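Local structure of mandelate racemase/muconate lactonizing enzyme-like protein (Rubrobacter xylanophilus DSM 9941, 3CYJ) at residues 124-129 against 279-284; 32-37 against 319-324. The protein is an enolase-superfamily member of the mandelate racemase/muconate lactonizing enzyme kind, built from an N-terminal capping domain and a TIM-type barrel. All coordinates share one frame; numbering follows the deposited sequence.

Contact 1 of 2, residues 124-129 against 279-284; sequences ALPRFH and GLLRVD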
loop_
_atom_site.group_PDB
_atom_site.type_symbol
_atom_site.label_atom_id
_atom_site.label_comp_id
_atom_site.label_asym_id
_atom_site.label_seq_id
_atom_site.Cartn_x
_atom_site.Cartn_y
_atom_site.Cartn_z
ATOM N N ALA A 124 -19.985 -35.512 -16.908
ATOM C CA ALA A 124 -19.521 -36.017 -15.607
ATOM C C ALA A 124 -18.973 -34.889 -14.685
ATOM O O ALA A 124 -18.791 -35.068 -13.476
ATOM C CB ALA A 124 -18.468 -37.128 -15.796
ATOM N N LEU A 125 -18.699 -33.728 -15.267
ATOM C CA LEU A 125 -18.236 -32.577 -14.506
ATOM C C LEU A 125 -19.415 -31.630 -14.256
ATOM O O LEU A 125 -20.449 -31.750 -14.934
ATOM C CB LEU A 125 -17.188 -31.871 -15.348
ATOM C CG LEU A 125 -15.894 -32.681 -15.580
ATOM C CD1 LEU A 125 -15.065 -32.069 -16.664
ATOM C CD2 LEU A 125 -15.134 -32.781 -14.249
ATOM N N PRO A 126 -19.266 -30.675 -13.305
ATOM C CA PRO A 126 -20.269 -29.629 -13.135
ATOM C C PRO A 126 -20.382 -28.888 -14.456
ATOM O O PRO A 126 -19.381 -28.461 -15.005
ATOM C CB PRO A 126 -19.635 -28.709 -12.087
ATOM C CG PRO A 126 -18.813 -29.637 -11.263
ATOM C CD PRO A 126 -18.179 -30.547 -12.314
ATOM N N ARG A 127 -21.564 -28.755 -15.014
ATOM C CA ARG A 127 -21.602 -28.251 -16.361
ATOM C C ARG A 127 -22.391 -26.944 -16.452
ATOM O O ARG A 127 -23.567 -26.884 -16.083
ATOM C CB ARG A 127 -22.137 -29.343 -17.308
ATOM C CG ARG A 127 -22.094 -28.948 -18.785
ATOM C CD ARG A 127 -22.334 -30.130 -19.710
ATOM N NE ARG A 127 -22.058 -29.718 -21.080
ATOM C CZ ARG A 127 -22.150 -30.534 -22.135
ATOM N NH1 ARG A 127 -22.557 -31.792 -21.946
ATOM N NH2 ARG A 127 -21.870 -30.088 -23.368
ATOM N N PHE A 128 -21.722 -25.913 -16.972
ATOM C CA PHE A 128 -22.297 -24.583 -17.188
ATOM C C PHE A 128 -22.628 -24.391 -18.656
ATOM O O PHE A 128 -23.569 -23.669 -18.958
ATOM C CB PHE A 128 -21.293 -23.461 -16.811
ATOM C CG PHE A 128 -21.129 -23.232 -15.310
ATOM C CD1 PHE A 128 -22.028 -22.424 -14.596
ATOM C CD2 PHE A 128 -20.086 -23.807 -14.636
ATOM C CE1 PHE A 128 -21.880 -22.214 -13.226
ATOM C CE2 PHE A 128 -19.906 -23.614 -13.245
ATOM C CZ PHE A 128 -20.804 -22.819 -12.543
ATOM N N HIS A 129 -21.845 -24.970 -19.569
ATOM C CA HIS A 129 -21.972 -24.669 -20.988
ATOM C C HIS A 129 -22.240 -25.907 -21.827
ATOM O O HIS A 129 -21.634 -26.996 -21.581
ATOM C CB HIS A 129 -20.710 -23.990 -21.554
ATOM C CG HIS A 129 -20.158 -22.890 -20.689
ATOM N ND1 HIS A 129 -20.850 -21.715 -20.430
ATOM C CD2 HIS A 129 -18.992 -22.805 -20.000
ATOM C CE1 HIS A 129 -20.121 -20.955 -19.635
ATOM N NE2 HIS A 129 -18.996 -21.601 -19.347
ATOM N N GLY A 279 -7.303 -29.588 -11.444
ATOM C CA GLY A 279 -6.712 -28.264 -11.332
ATOM C C GLY A 279 -7.621 -27.193 -11.934
ATOM O O GLY A 279 -7.872 -26.130 -11.309
ATOM N N LEU A 280 -8.133 -27.468 -13.133
ATOM C CA LEU A 280 -8.948 -26.505 -13.841
ATOM C C LEU A 280 -10.202 -26.078 -13.094
ATOM O O LEU A 280 -10.640 -24.954 -13.241
ATOM C CB LEU A 280 -9.284 -26.988 -15.255
ATOM C CG LEU A 280 -9.773 -25.884 -16.206
ATOM C CD1 LEU A 280 -8.708 -24.877 -16.495
ATOM C CD2 LEU A 280 -10.256 -26.438 -17.554
ATOM N N LEU A 281 -10.766 -26.965 -12.285
ATOM C CA LEU A 281 -12.025 -26.744 -11.565
ATOM C C LEU A 281 -11.901 -25.631 -10.538
ATOM O O LEU A 281 -12.893 -25.036 -10.083
ATOM C CB LEU A 281 -12.466 -28.049 -10.866
ATOM C CG LEU A 281 -13.113 -29.056 -11.824
ATOM C CD1 LEU A 281 -13.248 -30.463 -11.226
ATOM C CD2 LEU A 281 -14.469 -28.518 -12.284
ATOM N N ARG A 282 -10.665 -25.343 -10.166
ATOM C CA ARG A 282 -10.409 -24.324 -9.171
ATOM C C ARG A 282 -10.323 -22.939 -9.786
ATOM O O ARG A 282 -10.325 -21.944 -9.080
ATOM C CB ARG A 282 -9.112 -24.634 -8.479
ATOM C CG ARG A 282 -9.362 -25.570 -7.362
ATOM C CD ARG A 282 -9.158 -27.062 -7.737
ATOM N NE ARG A 282 -9.100 -27.814 -6.492
ATOM C CZ ARG A 282 -8.030 -27.836 -5.705
ATOM N NH1 ARG A 282 -8.081 -28.498 -4.575
ATOM N NH2 ARG A 282 -6.912 -27.188 -6.044
ATOM N N VAL A 283 -10.309 -22.879 -11.106
ATOM C CA VAL A 283 -9.975 -21.667 -11.803
ATOM C C VAL A 283 -11.105 -20.663 -11.794
ATOM O O VAL A 283 -10.859 -19.455 -11.648
ATOM C CB VAL A 283 -9.489 -21.996 -13.240
ATOM C CG1 VAL A 283 -10.009 -20.987 -14.227
ATOM C CG2 VAL A 283 -7.981 -22.112 -13.248
ATOM N N ASP A 284 -12.335 -21.159 -11.901
ATOM C CA ASP A 284 -13.536 -20.311 -11.707
ATOM C C ASP A 284 -13.513 -19.491 -10.421
ATOM O O ASP A 284 -13.783 -18.289 -10.424
ATOM C CB ASP A 284 -14.776 -21.187 -11.641
ATOM C CG ASP A 284 -15.653 -21.053 -12.854
ATOM O OD1 ASP A 284 -15.451 -20.093 -13.610
ATOM O OD2 ASP A 284 -16.572 -21.903 -13.012
#
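The carboxylate of D284 is gripped by the backbone N of E311 on OD2 and by the hydroxyl of S312 on OD1, and its OD2 meets the phenyl ring of F128 at 3.8 Å from CE2. The contact lies on the enolase-type C-terminal barrel, where the loop leading from helix 121-124 into strand 132-137 passes the junction of helices 276-280 and 283-290. That junction is a type I beta turn from L280 to V283, with V283 N bonded to L280 O at 3.0 Å.

F128 and D284 reach for each other from opposite directions, and ring and carboxylate stand at 90°. The oxygen approaches the ring obliquely. F128 CG lies anti to its own carbonyl carbon (chi1 -76°), which carries the ring across to D284 while CB sits 3.8 Å above the imidazole plane of H129, over its centre. H129 NE2 in turn bonds to V310 O, so the imidazole under F128 CB is itself anchored.

At L281, inside the turn, the contact is wholly apolar. L281 offers both methyls to residues 124-129: CD1 touches L125 CD2 at 4.3 Å, and CD2 lies 4.2 Å from P126 CD. Both are ordinary van der Waals contacts. A second subunit, another copy of this protein, packs its own L281 on P126 and its own P126 on L281, and R282 forms a salt bridge with E311 of that subunit; the contact therefore belongs to a subunit interface.

R127 faces elsewhere and braces the loop: its extended chain brings the guanidinium to D123 in a salt bridge, and NE donates to H129 O at 2.8 Å, nearly straight at 169°.

Contact 2 of 2, residues 32-37 against 319-324; sequences DSTTMI and FHDHAR
Strand 33-43 passes the first turn of helix 320-329 most closely at T34 and D321, whose CA atoms are 7.3 Å apart, and F319 occupies the N-cap position of that helix. T34 carries the strand's side, using its two branches differently. With OG1 anti to the carbonyl carbon (chi1 -56°), the hydroxyl lies across D321, 3.9 Å from CB; its distance to the carboxylate is too long for a hydrogen bond. The other branch, T34 CG2, lies 4.3 Å from H322 CD2 and meets the imidazole obliquely. The D321 carboxylate has its polar partner elsewhere: OD2 accepts a hydrogen bond from W31 NE1, just before the strand. Here the N-terminal antiparallel sheet of the enolase superfamily lies against the barrel domain, at the helix that follows barrel strand 313-319. H322 is held by ND1 to the backbone N of A299, and its ring is stacked with that of Y53. F319, at the N-cap, places CD2 3.5 Å above the H322 imidazole plane, over its centre. E24 OE1 comes close to D321 OD1.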
loop_
_atom_site.group_PDB
_atom_site.type_symbol
_atom_site.label_atom_id
_atom_site.label_comp_id
_atom_site.label_asym_id
_atom_site.label_seq_id
_atom_site.Cartn_x
_atom_site.Cartn_y
_atom_site.Cartn_z
ATOM N N ASP A 32 10.002 -27.416 -34.596
ATOM C CA ASP A 32 9.585 -28.034 -35.844
ATOM C C ASP A 32 8.946 -29.384 -35.571
ATOM O O ASP A 32 8.870 -30.249 -36.444
ATOM C CB ASP A 32 10.758 -28.112 -36.873
ATOM C CG ASP A 32 11.855 -29.151 -36.469
ATOM O OD1 ASP A 32 11.756 -29.785 -35.380
ATOM O OD2 ASP A 32 12.827 -29.343 -37.267
ATOM N N SER A 33 8.457 -29.553 -34.348
ATOM C CA SER A 33 7.718 -30.770 -33.965
ATOM C C SER A 33 7.029 -30.643 -32.608
ATOM O O SER A 33 7.306 -29.731 -31.853
ATOM C CB SER A 33 8.637 -32.005 -33.935
ATOM O OG SER A 33 9.511 -31.960 -32.842
ATOM N N THR A 34 6.165 -31.597 -32.308
ATOM C CA THR A 34 5.399 -31.636 -31.054
ATOM C C THR A 34 5.477 -33.013 -30.447
ATOM O O THR A 34 5.314 -33.993 -31.150
ATOM C CB THR A 34 3.878 -31.401 -31.315
ATOM O OG1 THR A 34 3.699 -30.171 -32.012
ATOM C CG2 THR A 34 3.066 -31.383 -29.998
ATOM N N THR A 35 5.671 -33.084 -29.135
ATOM C CA THR A 35 5.628 -34.346 -28.442
ATOM C C THR A 35 4.402 -34.415 -27.509
ATOM O O THR A 35 4.246 -33.578 -26.624
ATOM C CB THR A 35 6.922 -34.594 -27.672
ATOM O OG1 THR A 35 8.015 -34.636 -28.602
ATOM C CG2 THR A 35 6.836 -35.886 -26.944
ATOM N N MET A 36 3.536 -35.406 -27.749
ATOM C CA MET A 36 2.461 -35.738 -26.879
ATOM C C MET A 36 2.805 -36.908 -25.972
ATOM O O MET A 36 3.267 -37.952 -26.429
ATOM C CB MET A 36 1.191 -36.042 -27.689
ATOM C CG MET A 36 -0.051 -36.288 -26.829
ATOM S SD MET A 36 -1.418 -37.145 -27.752
ATOM C CE MET A 36 -1.979 -35.808 -28.695
ATOM N N ILE A 37 2.570 -36.758 -24.674
ATOM C CA ILE A 37 2.753 -37.883 -23.790
ATOM C C ILE A 37 1.364 -38.383 -23.428
ATOM O O ILE A 37 0.521 -37.588 -23.037
ATOM C CB ILE A 37 3.610 -37.532 -22.536
ATOM C CG1 ILE A 37 4.992 -36.986 -22.957
ATOM C CG2 ILE A 37 3.747 -38.749 -21.624
ATOM C CD1 ILE A 37 4.994 -35.470 -23.287
ATOM N N PHE A 319 -5.546 -24.383 -30.999
ATOM C CA PHE A 319 -4.133 -24.206 -31.358
ATOM C C PHE A 319 -3.729 -25.095 -32.520
ATOM O O PHE A 319 -3.905 -26.317 -32.469
ATOM C CB PHE A 319 -3.222 -24.482 -30.149
ATOM C CG PHE A 319 -1.757 -24.164 -30.420
ATOM C CD1 PHE A 319 -1.391 -22.922 -30.946
ATOM C CD2 PHE A 319 -0.781 -25.082 -30.159
ATOM C CE1 PHE A 319 -0.070 -22.591 -31.195
ATOM C CE2 PHE A 319 0.588 -24.770 -30.390
ATOM C CZ PHE A 319 0.932 -23.521 -30.914
ATOM N N HIS A 320 -3.210 -24.480 -33.573
ATOM C CA HIS A 320 -2.856 -25.216 -34.796
ATOM C C HIS A 320 -2.090 -26.497 -34.520
ATOM O O HIS A 320 -2.586 -27.582 -34.797
ATOM C CB HIS A 320 -2.060 -24.328 -35.771
ATOM C CG HIS A 320 -1.483 -25.080 -36.938
ATOM N ND1 HIS A 320 -2.266 -25.638 -37.937
ATOM C CD2 HIS A 320 -0.198 -25.373 -37.260
ATOM C CE1 HIS A 320 -1.486 -26.261 -38.804
ATOM N NE2 HIS A 320 -0.228 -26.097 -38.427
ATOM N N ASP A 321 -0.886 -26.410 -33.952
ATOM C CA ASP A 321 -0.081 -27.629 -33.711
ATOM C C ASP A 321 -0.907 -28.756 -33.130
ATOM O O ASP A 321 -0.771 -29.922 -33.525
ATOM C CB ASP A 321 1.084 -27.379 -32.779
ATOM C CG ASP A 321 2.088 -26.370 -33.325
ATOM O OD1 ASP A 321 1.813 -25.701 -34.328
ATOM O OD2 ASP A 321 3.185 -26.214 -32.744
ATOM N N HIS A 322 -1.769 -28.400 -32.175
ATOM C CA HIS A 322 -2.421 -29.379 -31.342
ATOM C C HIS A 322 -3.633 -29.944 -31.980
ATOM O O HIS A 322 -3.829 -31.168 -31.925
ATOM C CB HIS A 322 -2.766 -28.792 -29.976
ATOM C CG HIS A 322 -1.561 -28.481 -29.166
ATOM N ND1 HIS A 322 -1.624 -27.858 -27.938
ATOM C CD2 HIS A 322 -0.243 -28.696 -29.424
ATOM C CE1 HIS A 322 -0.398 -27.716 -27.464
ATOM N NE2 HIS A 322 0.457 -28.215 -28.349
ATOM N N ALA A 323 -4.481 -29.075 -32.518
ATOM C CA ALA A 323 -5.597 -29.513 -33.343
ATOM C C ALA A 323 -5.111 -30.561 -34.378
ATOM O O ALA A 323 -5.630 -31.678 -34.461
ATOM C CB ALA A 323 -6.233 -28.324 -34.044
ATOM N N ARG A 324 -4.075 -30.210 -35.115
ATOM C CA ARG A 324 -3.520 -31.100 -36.145
ATOM C C ARG A 324 -3.013 -32.433 -35.579
ATOM O O ARG A 324 -3.368 -33.486 -36.065
ATOM C CB ARG A 324 -2.410 -30.368 -36.900
ATOM C CG ARG A 324 -1.611 -31.205 -37.901
ATOM C CD ARG A 324 -0.567 -30.282 -38.600
ATOM N NE ARG A 324 0.198 -31.018 -39.594
ATOM C CZ ARG A 324 1.324 -31.672 -39.342
ATOM N NH1 ARG A 324 1.864 -31.644 -38.126
ATOM N NH2 ARG A 324 1.912 -32.355 -40.319
#

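Both contacts are buried and both use the barrel domain, but they lie on opposite sides of the chain's centre, with their own centres 25 Å apart and nearest atoms about 14 Å apart. Contact 2 is internal to the subunit: it joins the N-terminal sheet to a barrel helix, and no other chain touches its segments. Contact 1 pairs a loop with a helix junction beside a second subunit. The chemistry follows suit. At 124-129 against 279-284, leucine and proline make an apolar patch next to an anchored aspartate; at 32-37 against 319-324, one threonine lies against an aspartate and a histidine of the same helical turn, one branch to each.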